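Long-range contacts in type III secretion system effector protein ExoU (PDB 4QMK), which probably acts as a patatin-like phospholipase injected by the type III secretion system, and carries a phosphatidylinositol 4,5-bisphosphate-binding domain that brings the protein to the plasma membrane: residues Pro63-Ser72 with Lys329-Phe337; Ala107-Gly116 with Pro238-Thr246. All blocks are in the same frame, centred on the assembly; numbering follows the deposited sequence.

Contact 1 of 2, residues Pro63-Ser72 with Lys329-Phe337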
loop_
_atom_site.group_PDB
_atom_site.type_symbol
_atom_site.label_atom_id
_atom_site.label_comp_id
_atom_site.label_asym_id
_atom_site.label_seq_id
_atom_site.Cartn_x
_atom_site.Cartn_y
_atom_site.Cartn_z
ATOM N N PRO A 63 -8.892 26.583 29.630
ATOM C CA PRO A 63 -8.623 25.794 28.453
ATOM C C PRO A 63 -7.246 26.055 27.846
ATOM O O PRO A 63 -6.757 27.187 27.948
ATOM C CB PRO A 63 -9.677 26.290 27.455
ATOM C CG PRO A 63 -10.726 26.838 28.300
ATOM C CD PRO A 63 -9.976 27.520 29.392
ATOM N N PRO A 64 -6.634 25.025 27.221
ATOM C CA PRO A 64 -5.418 25.215 26.452
ATOM C C PRO A 64 -5.769 25.907 25.154
ATOM O O PRO A 64 -6.961 25.974 24.792
ATOM C CB PRO A 64 -4.953 23.805 26.110
ATOM C CG PRO A 64 -6.101 22.889 26.346
ATOM C CD PRO A 64 -7.087 23.617 27.238
ATOM N N PRO A 65 -4.759 26.443 24.457
ATOM C CA PRO A 65 -5.007 27.048 23.167
ATOM C C PRO A 65 -5.295 25.919 22.135
ATOM O O PRO A 65 -4.981 24.761 22.408
ATOM C CB PRO A 65 -3.702 27.788 22.881
ATOM C CG PRO A 65 -2.683 26.910 23.492
ATOM C CD PRO A 65 -3.319 26.320 24.728
ATOM N N PRO A 66 -5.895 26.256 20.969
ATOM C CA PRO A 66 -6.304 25.239 19.997
ATOM C C PRO A 66 -5.205 24.382 19.403
ATOM O O PRO A 66 -4.222 24.901 18.924
ATOM C CB PRO A 66 -6.966 26.041 18.896
ATOM C CG PRO A 66 -7.449 27.253 19.573
ATOM C CD PRO A 66 -6.424 27.574 20.625
ATOM N N ALA A 67 -5.398 23.061 19.493
ATOM C CA ALA A 67 -4.514 22.067 18.895
ATOM C C ALA A 67 -5.130 21.454 17.614
ATOM O O ALA A 67 -4.421 20.943 16.754
ATOM C CB ALA A 67 -4.228 20.972 19.892
ATOM N N HIS A 68 -6.439 21.519 17.482
ATOM C CA HIS A 68 -7.090 20.991 16.314
ATOM C C HIS A 68 -7.991 22.085 15.678
ATOM O O HIS A 68 -8.813 22.683 16.332
ATOM C CB HIS A 68 -7.869 19.753 16.769
ATOM C CG HIS A 68 -8.503 18.978 15.671
ATOM N ND1 HIS A 68 -9.296 17.880 15.907
ATOM C CD2 HIS A 68 -8.473 19.129 14.331
ATOM C CE1 HIS A 68 -9.716 17.380 14.757
ATOM N NE2 HIS A 68 -9.252 18.135 13.783
ATOM N N LEU A 69 -7.794 22.372 14.418
ATOM C CA LEU A 69 -8.622 23.355 13.697
ATOM C C LEU A 69 -9.531 22.540 12.798
ATOM O O LEU A 69 -9.051 21.718 12.004
ATOM C CB LEU A 69 -7.741 24.276 12.880
ATOM C CG LEU A 69 -8.390 25.307 11.984
ATOM C CD1 LEU A 69 -9.340 26.244 12.729
ATOM C CD2 LEU A 69 -7.279 26.137 11.347
ATOM N N VAL A 70 -10.834 22.700 12.951
ATOM C CA VAL A 70 -11.758 21.925 12.139
ATOM C C VAL A 70 -12.515 22.863 11.239
ATOM O O VAL A 70 -13.207 23.742 11.735
ATOM C CB VAL A 70 -12.803 21.164 13.028
ATOM C CG1 VAL A 70 -13.732 20.340 12.178
ATOM C CG2 VAL A 70 -12.099 20.253 14.041
ATOM N N LEU A 71 -12.448 22.651 9.939
ATOM C CA LEU A 71 -13.202 23.503 8.945
ATOM C C LEU A 71 -14.378 22.753 8.322
ATOM O O LEU A 71 -14.175 21.878 7.505
ATOM C CB LEU A 71 -12.248 23.993 7.828
ATOM C CG LEU A 71 -10.944 24.613 8.338
ATOM C CD1 LEU A 71 -10.069 25.105 7.235
ATOM C CD2 LEU A 71 -11.263 25.770 9.248
ATOM N N SER A 72 -15.602 23.134 8.671
ATOM C CA SER A 72 -16.839 22.491 8.146
ATOM C C SER A 72 -17.250 23.243 6.930
ATOM O O SER A 72 -18.113 24.079 6.964
ATOM C CB SER A 72 -17.904 22.583 9.223
ATOM O OG SER A 72 -17.293 22.310 10.477
ATOM N N LYS A 329 -6.844 17.699 28.504
ATOM C CA LYS A 329 -7.948 17.908 27.575
ATOM C C LYS A 329 -7.517 18.731 26.403
ATOM O O LYS A 329 -6.935 19.781 26.575
ATOM C CB LYS A 329 -9.109 18.605 28.271
ATOM C CG LYS A 329 -9.987 17.672 29.091
ATOM C CD LYS A 329 -11.142 18.417 29.762
ATOM C CE LYS A 329 -11.954 17.493 30.673
ATOM N NZ LYS A 329 -12.902 18.225 31.569
ATOM N N ASP A 330 -7.825 18.258 25.205
ATOM C CA ASP A 330 -7.484 18.985 24.004
ATOM C C ASP A 330 -8.510 20.056 23.689
ATOM O O ASP A 330 -9.673 19.934 24.003
ATOM C CB ASP A 330 -7.372 18.034 22.822
ATOM C CG ASP A 330 -6.118 17.200 22.872
ATOM O OD1 ASP A 330 -5.008 17.788 22.687
ATOM O OD2 ASP A 330 -6.254 15.960 23.073
ATOM N N GLU A 331 -8.045 21.119 23.077
ATOM C CA GLU A 331 -8.909 22.172 22.676
ATOM C C GLU A 331 -9.015 22.113 21.142
ATOM O O GLU A 331 -8.014 21.883 20.430
ATOM C CB GLU A 331 -8.343 23.504 23.148
ATOM C CG GLU A 331 -9.154 24.737 22.743
ATOM C CD GLU A 331 -10.354 25.047 23.627
ATOM O OE1 GLU A 331 -10.658 24.263 24.543
ATOM O OE2 GLU A 331 -10.993 26.098 23.389
ATOM N N ALA A 332 -10.225 22.309 20.639
ATOM C CA ALA A 332 -10.425 22.416 19.232
ATOM C C ALA A 332 -10.933 23.835 18.902
ATOM O O ALA A 332 -11.389 24.565 19.798
ATOM C CB ALA A 332 -11.443 21.408 18.790
ATOM N N LEU A 333 -10.834 24.213 17.637
ATOM C CA LEU A 333 -11.516 25.384 17.156
ATOM C C LEU A 333 -12.294 24.822 15.980
ATOM O O LEU A 333 -11.707 24.305 15.015
ATOM C CB LEU A 333 -10.545 26.468 16.694
ATOM C CG LEU A 333 -11.209 27.706 16.104
ATOM C CD1 LEU A 333 -12.130 28.383 17.088
ATOM C CD2 LEU A 333 -10.114 28.684 15.751
ATOM N N ILE A 334 -13.614 24.872 16.058
ATOM C CA ILE A 334 -14.439 24.265 15.041
ATOM C C ILE A 334 -15.072 25.390 14.355
ATOM O O ILE A 334 -15.741 26.196 14.992
ATOM C CB ILE A 334 -15.512 23.348 15.695
ATOM C CG1 ILE A 334 -14.798 22.224 16.445
ATOM C CG2 ILE A 334 -16.443 22.797 14.632
ATOM C CD1 ILE A 334 -15.655 21.454 17.472
ATOM N N VAL A 335 -14.911 25.491 13.064
ATOM C CA VAL A 335 -15.375 26.742 12.355
ATOM C C VAL A 335 -16.555 26.465 11.504
ATOM O O VAL A 335 -16.441 25.710 10.566
ATOM C CB VAL A 335 -14.266 27.307 11.478
ATOM C CG1 VAL A 335 -14.704 28.605 10.846
ATOM C CG2 VAL A 335 -13.027 27.537 12.327
ATOM N N LYS A 336 -17.706 27.025 11.892
ATOM C CA LYS A 336 -18.960 26.900 11.151
ATOM C C LYS A 336 -19.453 28.232 10.625
ATOM O O LYS A 336 -18.996 29.289 11.020
ATOM C CB LYS A 336 -20.058 26.345 12.042
ATOM C CG LYS A 336 -19.906 24.873 12.259
ATOM C CD LYS A 336 -20.926 24.289 13.218
ATOM C CE LYS A 336 -20.580 22.802 13.427
ATOM N NZ LYS A 336 -21.537 22.016 14.267
ATOM N N PHE A 337 -20.464 28.170 9.777
ATOM C CA PHE A 337 -21.072 29.381 9.261
ATOM C C PHE A 337 -22.495 29.615 9.810
ATOM O O PHE A 337 -23.213 28.664 10.127
ATOM C CB PHE A 337 -21.035 29.318 7.757
ATOM C CG PHE A 337 -19.663 29.256 7.210
ATOM C CD1 PHE A 337 -19.027 28.062 7.088
ATOM C CD2 PHE A 337 -19.001 30.414 6.846
ATOM C CE1 PHE A 337 -17.740 28.018 6.588
ATOM C CE2 PHE A 337 -17.734 30.384 6.370
ATOM C CZ PHE A 337 -17.097 29.189 6.227
#
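Leu69, Leu333, Val335 and Leu71 interlock on one face of two neighbouring parallel strands, 68-72 and 332-337. In Leu69 chi1 (176°) sets CG beside the carbonyl carbon, and chi2 then turns CD1 toward the other strand, 4.0 Å from Leu333 CD2 and 3.9 Å from Val335 CG2. The same branch of Val335 also meets Leu71 CD2, the two side chains running in the same direction. Helix 81-90 covers this face through Met84 and Leu88. On the reverse face Val70 and Ile334 run alongside each other, Val70 CB being 4.1 Å from Ile334 CG1, while the His68 ring turns away to bond Ser101. These strands are the middle of the mixed sheet of the patatin-like alpha/beta fold, and Val70 grips its neighbour twice: its N donates to Leu333 O (2.8 Å, 170° at the hydrogen) and its O accepts from Val335 N. At the proline-rich end, Glu331 carries CG anti to its backbone N, 3.2 Å from Pro64 O; the bend at chi2 (82°) then swings OE1 to face Pro63 CB, and OE2 forms a salt bridge with Arg429 of helix 408-431. At the far end Ser72 O meets the Phe337 ring at its edge, in plane, 4.0 Å from CE1.

Contact 2 of 2, residues Ala107-Gly116 with Pro238-Thr246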
loop_
_atom_site.group_PDB
_atom_site.type_symbol
_atom_site.label_atom_id
_atom_site.label_comp_id
_atom_site.label_asym_id
_atom_site.label_seq_id
_atom_site.Cartn_x
_atom_site.Cartn_y
_atom_site.Cartn_z
ATOM N N ALA A 107 -11.976 21.013 2.648
ATOM C CA ALA A 107 -10.823 20.207 2.494
ATOM C C ALA A 107 -9.681 20.979 1.794
ATOM O O ALA A 107 -8.521 20.918 2.217
ATOM C CB ALA A 107 -11.184 18.910 1.773
ATOM N N ILE A 108 -10.027 21.707 0.763
ATOM C CA ILE A 108 -9.076 22.545 0.027
ATOM C C ILE A 108 -8.293 23.457 0.966
ATOM O O ILE A 108 -7.048 23.452 0.995
ATOM C CB ILE A 108 -9.813 23.487 -0.920
ATOM C CG1 ILE A 108 -10.626 22.719 -1.941
ATOM C CG2 ILE A 108 -8.830 24.430 -1.612
ATOM C CD1 ILE A 108 -11.546 23.624 -2.739
ATOM N N CYS A 109 -9.040 24.211 1.751
ATOM C CA CYS A 109 -8.487 25.139 2.663
ATOM C C CYS A 109 -7.645 24.382 3.679
ATOM O O CYS A 109 -6.476 24.724 3.925
ATOM C CB CYS A 109 -9.679 25.965 3.186
ATOM S SG CYS A 109 -10.857 26.584 1.946
ATOM N N ALA A 110 -8.186 23.301 4.236
ATOM C CA ALA A 110 -7.459 22.552 5.201
ATOM C C ALA A 110 -6.134 22.104 4.625
ATOM O O ALA A 110 -5.124 22.188 5.288
ATOM C CB ALA A 110 -8.250 21.364 5.639
ATOM N N ALA A 111 -6.136 21.638 3.385
ATOM C CA ALA A 111 -4.896 21.191 2.782
ATOM C C ALA A 111 -3.905 22.357 2.644
ATOM O O ALA A 111 -2.709 22.220 2.994
ATOM C CB ALA A 111 -5.134 20.513 1.461
ATOM N N LEU A 112 -4.389 23.519 2.200
ATOM C CA LEU A 112 -3.472 24.655 2.059
ATOM C C LEU A 112 -2.858 25.024 3.400
ATOM O O LEU A 112 -1.659 25.239 3.513
ATOM C CB LEU A 112 -4.176 25.839 1.432
ATOM C CG LEU A 112 -4.616 25.645 -0.030
ATOM C CD1 LEU A 112 -5.243 26.911 -0.597
ATOM C CD2 LEU A 112 -3.432 25.238 -0.873
ATOM N N LEU A 113 -3.664 25.046 4.440
ATOM C CA LEU A 113 -3.146 25.400 5.781
ATOM C C LEU A 113 -2.242 24.330 6.377
ATOM O O LEU A 113 -1.253 24.651 6.958
ATOM C CB LEU A 113 -4.271 25.729 6.753
ATOM C CG LEU A 113 -5.088 26.978 6.430
ATOM C CD1 LEU A 113 -6.315 27.148 7.309
ATOM C CD2 LEU A 113 -4.215 28.190 6.573
ATOM N N ALA A 114 -2.534 23.071 6.157
ATOM C CA ALA A 114 -1.731 22.053 6.738
ATOM C C ALA A 114 -0.345 22.078 6.153
ATOM O O ALA A 114 0.611 21.634 6.793
ATOM C CB ALA A 114 -2.364 20.681 6.562
ATOM N N SER A 115 -0.259 22.605 4.940
ATOM C CA SER A 115 0.978 22.732 4.200
ATOM C C SER A 115 1.824 23.882 4.662
ATOM O O SER A 115 2.947 24.090 4.167
ATOM C CB SER A 115 0.685 22.943 2.709
ATOM O OG SER A 115 0.139 21.761 2.160
ATOM N N GLY A 116 1.296 24.672 5.564
ATOM C CA GLY A 116 2.082 25.745 6.146
ATOM C C GLY A 116 1.907 27.097 5.500
ATOM O O GLY A 116 2.735 27.933 5.687
ATOM N N PRO A 238 7.015 22.827 12.977
ATOM C CA PRO A 238 5.773 23.215 13.608
ATOM C C PRO A 238 4.757 23.887 12.693
ATOM O O PRO A 238 3.580 23.755 12.951
ATOM C CB PRO A 238 6.214 24.186 14.691
ATOM C CG PRO A 238 7.636 23.843 14.958
ATOM C CD PRO A 238 8.188 23.413 13.648
ATOM N N ALA A 239 5.182 24.576 11.633
ATOM C CA ALA A 239 4.238 25.232 10.740
ATOM C C ALA A 239 3.440 24.242 9.842
ATOM O O ALA A 239 2.371 24.583 9.367
ATOM C CB ALA A 239 4.953 26.250 9.864
ATOM N N ILE A 240 3.991 23.059 9.585
ATOM C CA ILE A 240 3.312 22.046 8.806
ATOM C C ILE A 240 2.464 21.174 9.766
ATOM O O ILE A 240 2.934 20.745 10.821
ATOM C CB ILE A 240 4.279 21.101 8.101
ATOM C CG1 ILE A 240 5.415 21.836 7.379
ATOM C CG2 ILE A 240 3.515 20.245 7.111
ATOM C CD1 ILE A 240 4.953 22.808 6.323
ATOM N N LYS A 241 1.232 20.890 9.369
ATOM C CA LYS A 241 0.289 20.221 10.233
ATOM C C LYS A 241 -0.177 18.883 9.708
ATOM O O LYS A 241 -0.242 18.667 8.522
ATOM C CB LYS A 241 -0.940 21.086 10.317
ATOM C CG LYS A 241 -0.836 22.267 11.243
ATOM C CD LYS A 241 -0.106 23.467 10.710
ATOM C CE LYS A 241 -0.100 24.618 11.718
ATOM N NZ LYS A 241 0.631 24.332 12.989
ATOM N N GLN A 242 -0.578 17.988 10.573
ATOM C CA GLN A 242 -1.193 16.768 10.047
ATOM C C GLN A 242 -2.521 17.163 9.461
ATOM O O GLN A 242 -3.066 18.224 9.811
ATOM C CB GLN A 242 -1.403 15.738 11.115
ATOM C CG GLN A 242 -0.132 15.335 11.803
ATOM C CD GLN A 242 -0.418 14.440 12.955
ATOM O OE1 GLN A 242 -1.230 13.527 12.865
ATOM N NE2 GLN A 242 0.196 14.722 14.059
ATOM N N LEU A 243 -3.055 16.324 8.590
ATOM C CA LEU A 243 -4.274 16.694 7.880
ATOM C C LEU A 243 -5.267 15.569 7.852
ATOM O O LEU A 243 -4.875 14.422 7.623
ATOM C CB LEU A 243 -3.922 17.084 6.453
ATOM C CG LEU A 243 -5.072 17.365 5.466
ATOM C CD1 LEU A 243 -5.833 18.606 5.882
ATOM C CD2 LEU A 243 -4.509 17.562 4.083
ATOM N N ASN A 244 -6.538 15.913 8.093
ATOM C CA ASN A 244 -7.669 15.033 7.873
ATOM C C ASN A 244 -8.569 15.679 6.885
ATOM O O ASN A 244 -9.045 16.778 7.098
ATOM C CB ASN A 244 -8.535 14.920 9.105
ATOM C CG ASN A 244 -7.966 14.036 10.091
ATOM O OD1 ASN A 244 -8.031 12.848 9.954
ATOM N ND2 ASN A 244 -7.364 14.597 11.078
ATOM N N ILE A 245 -8.893 14.961 5.845
ATOM C CA ILE A 245 -9.873 15.393 4.929
ATOM C C ILE A 245 -11.067 14.438 5.077
ATOM O O ILE A 245 -10.922 13.210 5.080
ATOM C CB ILE A 245 -9.310 15.405 3.534
ATOM C CG1 ILE A 245 -8.314 16.511 3.477
ATOM C CG2 ILE A 245 -10.428 15.630 2.509
ATOM C CD1 ILE A 245 -7.863 16.862 2.068
ATOM N N THR A 246 -12.244 15.014 5.196
ATOM C CA THR A 246 -13.438 14.253 5.500
ATOM C C THR A 246 -14.605 14.626 4.654
ATOM O O THR A 246 -14.650 15.696 4.088
ATOM C CB THR A 246 -13.800 14.527 6.962
ATOM O OG1 THR A 246 -12.719 14.048 7.772
ATOM C CG2 THR A 246 -15.038 13.803 7.366
#
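Leu243 reaches from strand 242-246 up to helix 107-114, which runs almost exactly antiparallel above it (172°, axes 8.3 Å apart). With CG anti to the backbone N (chi1 173°), its two methyls divide between successive helix residues: CD1 lies 3.7 Å from Ala110 CB, and CD2 touches CA and CB of Ala111. Small side chains on the helix let the strand come this near. Ala114 CB rests against Leu243 CB, and two turns nearer the helix start Ala107 CB meets Ile245 CG2 at a tight 3.4 Å. The helix ends in a Schellman motif at Gly116, and Ala114 O, near that end, is bonded by Lys241 N (2.8 Å, 174° at the hydrogen), in the carbonyl plane on a lone pair. Ile240 adds its CG2 to the same oxygen, while CD1 comes 3.2 Å from Ser115 O. Lys241, folded back at its second and fourth torsions, brings NZ round to bond Pro238 O at 3.0 Å and also Val97 O. Ser115 OG folds onto Ala111 O, meeting it from the opposite face to Ser115 N. A helix laid antiparallel over a strand of the central sheet, just after a GxSxG sequence, is consistent with the nucleophile-elbow helix of patatin-like phospholipases.

The two contacts belong to one layered core, their centres about 14 Å apart. In the mixed sheet, strand 99-103 lies between strand 68-72 of contact 1 and strand 242-251 of contact 2. Helix 107-114 bridges them more directly: Leu71 CD1 packs 4.0 Å from Ala110 N, and Leu69 CD2 lies 4.3 Å from Leu113 CD1, so leucines of contact 1 meet one side of the helix while Leu243 and Ile245 of contact 2 meet another. Along the chain contact 2 is nested within the loop that contact 1 closes. Leu71 and Ala110 both touch the Gly102-Gly106 turn, so each contact sends one side chain to what is probably the nucleophile elbow.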